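Local coordinates for HRDC domain-containing protein (Bifidobacterium adolescentis ATCC 15703, PDB 3CYM), which is of uncharacterised biological role but probably acts as a ribonuclease D-like 3'-5' exonuclease on nucleic acids, with sodium bound in its exonuclease domain, at residues R166-A169 and A170-E174; P160-R163 and D164-N167; H99-L102 and Q103-G107. All blocks are in the same frame, centred on the assembly; numbering follows the deposited sequence. Where two conformers were deposited one is given.

Interaction 1: R166-A169 and A170-E174; sequences RNYA and ALDVE. With NA (sodium ion), chain B.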
ATOM      1  N   ARG A 166      -7.096   8.208  18.778  1.00 17.40           N
ATOM      2  CA  ARG A 166      -6.159   9.329  18.775  0.50 16.79           C
ATOM      3  C   ARG A 166      -4.842   8.905  19.412  1.00 14.77           C
ATOM      4  O   ARG A 166      -3.780   9.290  18.955  1.00 19.11           O
ATOM      5  CB  ARG A 166      -6.742  10.537  19.516  0.50 15.82           C
ATOM      6  CG  ARG A 166      -7.737  11.360  18.698  0.50 18.23           C
ATOM      7  CD  ARG A 166      -8.040  12.705  19.353  0.50 18.28           C
ATOM      8  NE  ARG A 166      -9.017  12.599  20.439  0.50 20.27           N
ATOM      9  CZ  ARG A 166      -8.724  12.673  21.737  0.50 16.69           C
ATOM     10  NH1 ARG A 166      -7.474  12.855  22.136  0.50 20.51           N
ATOM     11  NH2 ARG A 166      -9.689  12.566  22.640  0.50 16.90           N
ATOM     12  N   ASN A 167      -4.939   8.102  20.472  1.00 19.60           N
ATOM     13  CA  ASN A 167      -3.781   7.532  21.166  1.00 18.84           C
ATOM     14  C   ASN A 167      -2.966   6.585  20.276  1.00 20.03           C
ATOM     15  O   ASN A 167      -1.726   6.673  20.240  1.00 19.08           O
ATOM     16  CB  ASN A 167      -4.231   6.827  22.453  1.00 17.59           C
ATOM     17  CG  ASN A 167      -3.078   6.337  23.282  1.00 22.43           C
ATOM     18  OD1 ASN A 167      -2.119   7.062  23.519  1.00 16.93           O
ATOM     19  ND2 ASN A 167      -3.166   5.097  23.738  1.00 25.25           N
ATOM     20  N   TYR A 168      -3.666   5.699  19.562  1.00 17.03           N
ATOM     21  CA  TYR A 168      -3.050   4.817  18.565  1.00 15.36           C
ATOM     22  C   TYR A 168      -2.308   5.608  17.493  1.00 15.43           C
ATOM     23  O   TYR A 168      -1.176   5.277  17.146  1.00 15.94           O
ATOM     24  CB  TYR A 168      -4.106   3.906  17.906  1.00 17.56           C
ATOM     25  CG  TYR A 168      -3.596   3.095  16.718  1.00 20.48           C
ATOM     26  CD1 TYR A 168      -3.089   1.799  16.892  1.00 25.38           C
ATOM     27  CD2 TYR A 168      -3.634   3.614  15.418  1.00 24.81           C
ATOM     28  CE1 TYR A 168      -2.623   1.048  15.800  1.00 17.80           C
ATOM     29  CE2 TYR A 168      -3.166   2.878  14.328  1.00 18.55           C
ATOM     30  CZ  TYR A 168      -2.668   1.597  14.524  1.00 21.69           C
ATOM     31  OH  TYR A 168      -2.209   0.878  13.438  1.00 18.39           O
ATOM     32  N   ALA A 169      -2.964   6.637  16.958  1.00 13.74           N
ATOM     33  CA  ALA A 169      -2.415   7.436  15.877  1.00 10.03           C
ATOM     34  C   ALA A 169      -1.199   8.251  16.328  1.00 13.45           C
ATOM     35  O   ALA A 169      -0.234   8.409  15.575  1.00 15.68           O
ATOM     36  CB  ALA A 169      -3.483   8.337  15.300  1.00 12.88           C
ATOM     37  N   ALA A 170      -1.252   8.742  17.563  1.00 14.05           N
ATOM     38  CA  ALA A 170      -0.126   9.424  18.185  1.00 15.97           C
ATOM     39  C   ALA A 170       1.045   8.477  18.434  1.00 16.09           C
ATOM     40  O   ALA A 170       2.188   8.801  18.108  1.00 17.34           O
ATOM     41  CB  ALA A 170      -0.555  10.061  19.469  1.00 14.89           C
ATOM     42  N   LEU A 171       0.758   7.301  18.992  1.00 13.70           N
ATOM     43  CA  LEU A 171       1.802   6.315  19.274  1.00 14.81           C
ATOM     44  C   LEU A 171       2.558   5.834  18.034  1.00 10.55           C
ATOM     45  O   LEU A 171       3.717   5.447  18.133  1.00 12.88           O
ATOM     46  CB  LEU A 171       1.266   5.133  20.099  1.00  5.62           C
ATOM     47  CG  LEU A 171       1.135   5.405  21.607  1.00 11.92           C
ATOM     48  CD1 LEU A 171       0.273   4.323  22.253  1.00 10.74           C
ATOM     49  CD2 LEU A 171       2.491   5.507  22.309  1.00 19.44           C
ATOM     50  N   ASP A 172       1.911   5.897  16.871  1.00 12.25           N
ATOM     51  CA  ASP A 172       2.551   5.528  15.609  1.00 17.19           C
ATOM     52  C   ASP A 172       3.634   6.483  15.073  1.00 15.85           C
ATOM     53  O   ASP A 172       4.466   6.070  14.257  1.00 23.83           O
ATOM     54  CB  ASP A 172       1.492   5.271  14.537  1.00 18.82           C
ATOM     55  CG  ASP A 172       1.109   3.813  14.436  1.00 19.77           C
ATOM     56  OD1 ASP A 172       1.543   2.992  15.275  1.00 30.41           O
ATOM     57  OD2 ASP A 172       0.367   3.478  13.486  1.00 19.66           O
ATOM     58  N   VAL A 173       3.622   7.743  15.519  1.00 21.78           N
ATOM     59  CA  VAL A 173       4.712   8.698  15.222  1.00 15.53           C
ATOM     60  C   VAL A 173       5.609   9.007  16.428  1.00 19.62           C
ATOM     61  O   VAL A 173       6.661   9.614  16.269  1.00 20.99           O
ATOM     62  CB  VAL A 173       4.210  10.035  14.633  1.00 12.36           C
ATOM     63  CG1 VAL A 173       3.553   9.817  13.304  1.00 12.22           C
ATOM     64  CG2 VAL A 173       3.277  10.749  15.598  1.00 11.05           C
ATOM     65  N   GLU A 174       5.183   8.567  17.612  1.00 21.94           N
ATOM     66  CA  GLU A 174       5.842   8.839  18.903  1.00 16.73           C
ATOM     67  C   GLU A 174       7.320   8.424  19.012  1.00 19.18           C
ATOM     68  O   GLU A 174       8.100   9.092  19.694  1.00 23.29           O
ATOM     69  CB  GLU A 174       5.001   8.210  20.036  1.00 15.19           C
ATOM     70  CG  GLU A 174       5.609   8.113  21.464  1.00 14.23           C
ATOM     71  CD  GLU A 174       5.772   9.454  22.181  1.00 22.97           C
ATOM     72  OE1 GLU A 174       5.413  10.507  21.611  1.00 24.18           O
ATOM     73  OE2 GLU A 174       6.278   9.455  23.329  1.00 21.07           O
TER
HETATM   74 NA    NA B 501      -0.392   3.741  11.154  1.00 14.97          NA
HETATM   75  O   HOH W   1       0.583   2.685  17.832  1.00 27.82           O
HETATM   76  O   HOH W   2      -2.203   2.047  11.245  1.00 21.33           O
HETATM   77  O   HOH W   3       1.408   2.963   9.842  1.00 47.13           O
HETATM   78  O   HOH W   4      -1.128   3.946   8.920  1.00 15.80           O
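Tyr168 and Asp172 meet one helical turn apart, and the aspartate can be followed outward from the backbone. Its CB rests against the preceding turn, 3.7 Å from Tyr168 O, the same carbonyl that accepts a hydrogen bond from Asp172 N (3.2 Å). One bond further, Asp172 CG lies 4.3 Å above the plane of the Tyr168 ring, displaced toward its rim, with the carboxylate plane turned 53° from the ring. The carboxylate then divides its duties. Asp172 OD1 accepts a hydrogen bond from a water at 2.7 Å, which also donates to Tyr168 O, and makes a salt bridge to Lys149. Asp172 OD2 coordinates the sodium ion at 2.5 Å. Asp44, Glu46 and three waters share the ion. This Tyr-x3-Asp spacing beside a metal fits the third exonuclease motif of the DEDDy group, to which ribonuclease D belongs. Tyr168 has CG anti to the backbone N (chi1 172°), a torsion with which the ring extends outward from the helix, its OH toward the ion. That OH lies 2.5 Å from a water that is itself a sodium ligand, reached in the plane of the ring, and is also hydrogen-bonded to Lys149. Elsewhere on the same turn, Asn167 ND2 lies 3.8 Å from Leu171 CD1 while bonding to Ala11 O.

Interaction 2: P160-R163 and D164-N167; sequences PLPR and DWRN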
ATOM      1  N   PRO A 160     -16.678  12.405  16.008  1.00 23.48           N
ATOM      2  CA  PRO A 160     -15.319  12.767  16.422  1.00 18.76           C
ATOM      3  C   PRO A 160     -14.466  11.521  16.659  1.00 19.61           C
ATOM      4  O   PRO A 160     -14.999  10.460  16.981  1.00 19.91           O
ATOM      5  CB  PRO A 160     -15.540  13.528  17.727  1.00 17.14           C
ATOM      6  CG  PRO A 160     -16.824  13.007  18.257  1.00 25.03           C
ATOM      7  CD  PRO A 160     -17.663  12.618  17.085  1.00 19.14           C
ATOM      8  N   LEU A 161     -13.158  11.643  16.454  1.00 18.45           N
ATOM      9  CA  LEU A 161     -12.250  10.534  16.709  1.00 18.11           C
ATOM     10  C   LEU A 161     -12.156  10.269  18.212  1.00 18.83           C
ATOM     11  O   LEU A 161     -11.879  11.191  18.987  1.00 19.65           O
ATOM     12  CB  LEU A 161     -10.865  10.803  16.113  1.00 21.93           C
ATOM     13  CG  LEU A 161     -10.719  10.705  14.590  1.00 23.05           C
ATOM     14  CD1 LEU A 161      -9.442  11.359  14.123  1.00 27.84           C
ATOM     15  CD2 LEU A 161     -10.795   9.254  14.120  1.00 20.32           C
ATOM     16  N   PRO A 162     -12.415   9.011  18.625  1.00 19.09           N
ATOM     17  CA  PRO A 162     -12.322   8.546  20.018  1.00 18.11           C
ATOM     18  C   PRO A 162     -10.913   8.719  20.588  1.00 19.96           C
ATOM     19  O   PRO A 162      -9.942   8.774  19.828  1.00 21.39           O
ATOM     20  CB  PRO A 162     -12.641   7.048  19.914  1.00 18.99           C
ATOM     21  CG  PRO A 162     -13.336   6.871  18.607  1.00 19.97           C
ATOM     22  CD  PRO A 162     -12.830   7.934  17.702  1.00 18.71           C
ATOM     23  N   ARG A 163     -10.804   8.783  21.914  1.00 18.25           N
ATOM     24  CA  ARG A 163      -9.525   9.031  22.567  1.00 17.72           C
ATOM     25  C   ARG A 163      -8.520   7.887  22.380  1.00 15.65           C
ATOM     26  O   ARG A 163      -7.330   8.137  22.238  1.00 18.90           O
ATOM     27  CB  ARG A 163      -9.716   9.357  24.055  1.00 15.83           C
ATOM     28  CG  ARG A 163      -8.481   9.996  24.707  1.00 18.63           C
ATOM     29  CD  ARG A 163      -8.710  10.389  26.155  1.00 25.25           C
ATOM     30  NE  ARG A 163      -7.474  10.259  26.923  1.00 38.11           N
ATOM     31  CZ  ARG A 163      -6.658  11.262  27.240  1.00 40.70           C
ATOM     32  NH1 ARG A 163      -5.558  11.012  27.940  1.00 44.40           N
ATOM     33  NH2 ARG A 163      -6.931  12.509  26.869  1.00 42.97           N
ATOM     34  N   ASP A 164      -9.007   6.647  22.375  1.00 20.74           N
ATOM     35  CA  ASP A 164      -8.168   5.465  22.139  1.00 15.70           C
ATOM     36  C   ASP A 164      -7.525   5.463  20.754  1.00 13.96           C
ATOM     37  O   ASP A 164      -6.341   5.103  20.614  1.00  8.71           O
ATOM     38  CB  ASP A 164      -8.980   4.180  22.302  1.00 25.48           C
ATOM     39  CG  ASP A 164      -9.367   3.905  23.740  1.00 37.04           C
ATOM     40  OD1 ASP A 164      -8.487   3.968  24.629  1.00 49.55           O
ATOM     41  OD2 ASP A 164     -10.559   3.605  23.973  1.00 45.27           O
ATOM     42  N   TRP A 165      -8.308   5.879  19.750  1.00 10.70           N
ATOM     43  CA  TRP A 165      -7.872   5.950  18.349  1.00 14.30           C
ATOM     44  C   TRP A 165      -6.834   7.050  18.163  1.00 15.52           C
ATOM     45  O   TRP A 165      -5.834   6.854  17.458  1.00 16.61           O
ATOM     46  CB  TRP A 165      -9.059   6.238  17.427  1.00 19.43           C
ATOM     47  CG  TRP A 165     -10.085   5.140  17.306  1.00 16.98           C
ATOM     48  CD1 TRP A 165     -10.296   4.099  18.168  1.00 20.53           C
ATOM     49  CD2 TRP A 165     -11.074   5.015  16.279  1.00 22.98           C
ATOM     50  NE1 TRP A 165     -11.343   3.322  17.726  1.00 27.67           N
ATOM     51  CE2 TRP A 165     -11.842   3.863  16.571  1.00 20.38           C
ATOM     52  CE3 TRP A 165     -11.379   5.759  15.128  1.00 21.86           C
ATOM     53  CZ2 TRP A 165     -12.899   3.440  15.758  1.00 16.94           C
ATOM     54  CZ3 TRP A 165     -12.417   5.339  14.322  1.00 17.89           C
ATOM     55  CH2 TRP A 165     -13.175   4.192  14.642  1.00 18.19           C
ATOM     56  N   ARG A 166      -7.096   8.208  18.778  1.00 17.40           N
ATOM     57  CA  ARG A 166      -6.159   9.329  18.775  0.50 16.79           C
ATOM     58  C   ARG A 166      -4.842   8.905  19.412  1.00 14.77           C
ATOM     59  O   ARG A 166      -3.780   9.290  18.955  1.00 19.11           O
ATOM     60  CB  ARG A 166      -6.742  10.537  19.516  0.50 15.82           C
ATOM     61  CG  ARG A 166      -7.737  11.360  18.698  0.50 18.23           C
ATOM     62  CD  ARG A 166      -8.040  12.705  19.353  0.50 18.28           C
ATOM     63  NE  ARG A 166      -9.017  12.599  20.439  0.50 20.27           N
ATOM     64  CZ  ARG A 166      -8.724  12.673  21.737  0.50 16.69           C
ATOM     65  NH1 ARG A 166      -7.474  12.855  22.136  0.50 20.51           N
ATOM     66  NH2 ARG A 166      -9.689  12.566  22.640  0.50 16.90           N
ATOM     67  N   ASN A 167      -4.939   8.102  20.472  1.00 19.60           N
ATOM     68  CA  ASN A 167      -3.781   7.532  21.166  1.00 18.84           C
ATOM     69  C   ASN A 167      -2.966   6.585  20.276  1.00 20.03           C
ATOM     70  O   ASN A 167      -1.726   6.673  20.240  1.00 19.08           O
ATOM     71  CB  ASN A 167      -4.231   6.827  22.453  1.00 17.59           C
ATOM     72  CG  ASN A 167      -3.078   6.337  23.282  1.00 22.43           C
ATOM     73  OD1 ASN A 167      -2.119   7.062  23.519  1.00 16.93           O
ATOM     74  ND2 ASN A 167      -3.166   5.097  23.738  1.00 25.25           N
TER
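The amide of Arg166 donates to Pro162 O over 3.1 Å with an N-H...O angle of 166°, and Asn167 N does the same to Arg163 O at 3.0 Å. These two bonds open helix 163-174: Pro162 stands at the N-cap position, and its carbonyl receives the first i to i+4 bond. Outward from the backbone, the side chain of Arg166 folds back at chi3 (-80°) over the start of the helix. Arg163 CA sits over one face of the guanidinium, 3.5 Å above its plane, while Arg166 NH2 lies 3.5 Å from Arg163 CB and Leu161 O approaches the guanidinium at its edge. Arg166 was modelled in two conformers, so this placement is one of two; in it NH1 bonds to Pro18 O. The apolar half of the contact is built on Trp165. Pro162 CG stands 3.8 Å from the centroid of its five-membered ring and 12° off the normal, a CH-pi contact over the face, and Pro162 CD reaches Trp165 CE3 at 3.7 Å. Leu161 CD2 touches that same CE3, also at 3.7 Å, but arrives at the edge, its side chain crossing the indole at about a right angle. Trp165 further meets the rings of His151 and Trp156, both from the connection between strand 145-146 and this helix, whereas Arg163 and Arg166 both pack on Val17, in the loop ahead of strand 20-21.

Interaction 3: H99-L102 and Q103-G107; sequences HDSL and QDLPG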
ATOM      1  N   HIS A  99       7.381   4.642   8.127  1.00 18.64           N
ATOM      2  CA  HIS A  99       7.536   3.189   8.151  1.00 18.03           C
ATOM      3  C   HIS A  99       6.753   2.660   6.967  1.00 18.68           C
ATOM      4  O   HIS A  99       5.525   2.785   6.946  1.00 20.11           O
ATOM      5  CB  HIS A  99       6.992   2.600   9.461  1.00 20.45           C
ATOM      6  CG  HIS A  99       7.356   1.163   9.669  1.00 19.32           C
ATOM      7  ND1 HIS A  99       8.559   0.770  10.216  1.00 23.17           N
ATOM      8  CD2 HIS A  99       6.685   0.022   9.381  1.00 21.00           C
ATOM      9  CE1 HIS A  99       8.608  -0.548  10.265  1.00 17.96           C
ATOM     10  NE2 HIS A  99       7.483  -1.026   9.765  1.00 17.88           N
ATOM     11  N   ASP A 100       7.467   2.103   5.986  1.00 18.25           N
ATOM     12  CA  ASP A 100       6.905   1.676   4.691  1.00 21.29           C
ATOM     13  C   ASP A 100       6.320   2.886   3.964  1.00 24.25           C
ATOM     14  O   ASP A 100       5.099   3.081   3.907  1.00 22.29           O
ATOM     15  CB  ASP A 100       5.885   0.526   4.857  1.00 20.31           C
ATOM     16  CG  ASP A 100       5.380  -0.034   3.525  1.00 28.26           C
ATOM     17  OD1 ASP A 100       5.984   0.225   2.461  1.00 35.28           O
ATOM     18  OD2 ASP A 100       4.357  -0.748   3.553  1.00 32.75           O
ATOM     19  N   SER A 101       7.223   3.691   3.412  1.00 24.34           N
ATOM     20  CA  SER A 101       6.901   4.990   2.841  1.00 21.13           C
ATOM     21  C   SER A 101       6.057   4.933   1.573  1.00 23.50           C
ATOM     22  O   SER A 101       5.398   5.911   1.234  1.00 23.92           O
ATOM     23  CB  SER A 101       8.183   5.784   2.576  1.00 22.83           C
ATOM     24  OG  SER A 101       8.960   5.174   1.555  1.00 24.51           O
ATOM     25  N   LEU A 102       6.056   3.793   0.887  1.00 19.95           N
ATOM     26  CA  LEU A 102       5.249   3.630  -0.320  1.00 23.33           C
ATOM     27  C   LEU A 102       3.742   3.679  -0.034  1.00 23.50           C
ATOM     28  O   LEU A 102       2.941   3.950  -0.933  1.00 27.30           O
ATOM     29  CB  LEU A 102       5.636   2.342  -1.054  1.00 22.90           C
ATOM     30  CG  LEU A 102       6.705   2.401  -2.162  1.00 29.67           C
ATOM     31  CD1 LEU A 102       7.650   3.617  -2.100  1.00 24.81           C
ATOM     32  CD2 LEU A 102       7.502   1.087  -2.228  1.00 29.86           C
ATOM     33  N   GLN A 103       3.371   3.424   1.220  1.00 23.17           N
ATOM     34  CA  GLN A 103       1.982   3.503   1.663  1.00 25.52           C
ATOM     35  C   GLN A 103       1.449   4.931   1.832  1.00 22.52           C
ATOM     36  O   GLN A 103       0.332   5.220   1.410  1.00 25.81           O
ATOM     37  CB  GLN A 103       1.787   2.707   2.957  1.00 25.24           C
ATOM     38  CG  GLN A 103       0.951   1.427   2.818  1.00 37.44           C
ATOM     39  CD  GLN A 103       1.371   0.529   1.656  1.00 46.39           C
ATOM     40  OE1 GLN A 103       0.581   0.274   0.746  1.00 48.66           O
ATOM     41  NE2 GLN A 103       2.611   0.045   1.683  1.00 48.32           N
ATOM     42  N   ASP A 104       2.238   5.814   2.449  1.00 21.63           N
ATOM     43  CA  ASP A 104       1.756   7.161   2.784  1.00 23.71           C
ATOM     44  C   ASP A 104       2.199   8.289   1.858  1.00 21.18           C
ATOM     45  O   ASP A 104       1.602   9.366   1.875  1.00 28.18           O
ATOM     46  CB  ASP A 104       2.116   7.542   4.221  1.00 26.35           C
ATOM     47  CG  ASP A 104       1.601   6.552   5.235  1.00 30.66           C
ATOM     48  OD1 ASP A 104       0.512   5.969   5.037  1.00 28.00           O
ATOM     49  OD2 ASP A 104       2.302   6.344   6.247  1.00 34.68           O
ATOM     50  N   LEU A 105       3.241   8.061   1.070  1.00 17.23           N
ATOM     51  CA  LEU A 105       3.716   9.097   0.151  1.00 15.24           C
ATOM     52  C   LEU A 105       2.724   9.514  -0.950  1.00 18.45           C
ATOM     53  O   LEU A 105       2.666  10.701  -1.279  1.00 22.56           O
ATOM     54  CB  LEU A 105       5.098   8.759  -0.430  1.00 12.82           C
ATOM     55  CG  LEU A 105       6.335   8.873   0.481  1.00 11.53           C
ATOM     56  CD1 LEU A 105       7.518   8.179  -0.163  1.00  6.84           C
ATOM     57  CD2 LEU A 105       6.703  10.305   0.842  1.00 16.68           C
ATOM     58  N   PRO A 106       1.947   8.561  -1.531  1.00 17.95           N
ATOM     59  CA  PRO A 106       0.970   9.036  -2.521  1.00 18.44           C
ATOM     60  C   PRO A 106      -0.092   9.982  -1.959  1.00 20.75           C
ATOM     61  O   PRO A 106      -0.442  10.972  -2.613  1.00 22.13           O
ATOM     62  CB  PRO A 106       0.321   7.740  -3.021  1.00 19.88           C
ATOM     63  CG  PRO A 106       1.313   6.681  -2.734  1.00 17.96           C
ATOM     64  CD  PRO A 106       1.917   7.089  -1.430  1.00 16.15           C
ATOM     65  N   GLY A 107      -0.566   9.687  -0.748  1.00 20.63           N
ATOM     66  CA  GLY A 107      -1.564  10.507  -0.065  1.00 22.90           C
ATOM     67  C   GLY A 107      -1.038  11.861   0.362  1.00 21.79           C
ATOM     68  O   GLY A 107      -1.749  12.853   0.249  1.00 26.37           O
TER
HETATM   69  O   HOH W   5       3.625   4.756   7.792  1.00 34.21           O
HETATM   70  O   HOH W   6       4.398   5.241   5.052  1.00 36.61           O
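Asp100 holds CG anti to its backbone N (chi1 -175°) and Gln103 bends its chain at chi2 (49°), two torsions that bring a carboxylate and an amide together at the start of helix 101-111. Gln103 NE2 donates to Asp100 OD2 at 2.7 Å, but the N-H...O angle is only 133°: the nitrogen comes from above the carboxylate plane, and the two flat groups are strongly turned against each other. On the backbone, Gln103 N donates to Asp100 O at 3.2 Å, so the same two residues are joined by backbone and side chain. An alanine in place of Asp100 would remove the carboxylate and is likely to leave the Gln103 amide without this acceptor and freer to turn. Ser101 O accepts the amide of Leu105 at 3.0 Å, and Ser101 CB meets Leu105 CD1 at 3.7 Å; Ser101 OG bonds to Asp120. At the next position the pattern breaks: Pro106 has no N-H, and its CD lies 3.3 Å from Leu102 O where an amide would otherwise donate, partly explaining the kink; the amide of Gly107 also lacks a bond to the preceding turn. The turn belongs to the beta-alpha-beta unit of strand 95-98, helix 101-111 and strand 117-120. It also presents Asp104, consistent with the second acidic motif of DEDD exonucleases. Asp104 OD1 makes a salt bridge to Arg47, and the side chain is about 3 Å from a second sodium ion, not the one bound by Asp172. With Arg47 holding OD1, the orientation of Asp104 beside that ion is probably fixed.

Overall arrangement
From the N terminus, interaction 3 comes first, where strand 95-98 passes into helix 101-111 on the way to strand 117-120. The chain then runs on through strand 145-146 to interaction 2, which starts helix 163-174, and interaction 1 continues that helix. Each contact closes no more than about a helical turn. Interactions 1 and 2 overlap through Arg166 and Asn167, their centres 10 Å apart; interaction 3 precedes both in series, and none nests inside another. Interactions 1 and 3, with nearest atoms about 6 Å apart, do not touch, yet they bring acidic side chains from two helices to the sodium ions beside strand 40-47. Interaction 2 lies at the surface, where helix 163-174 begins.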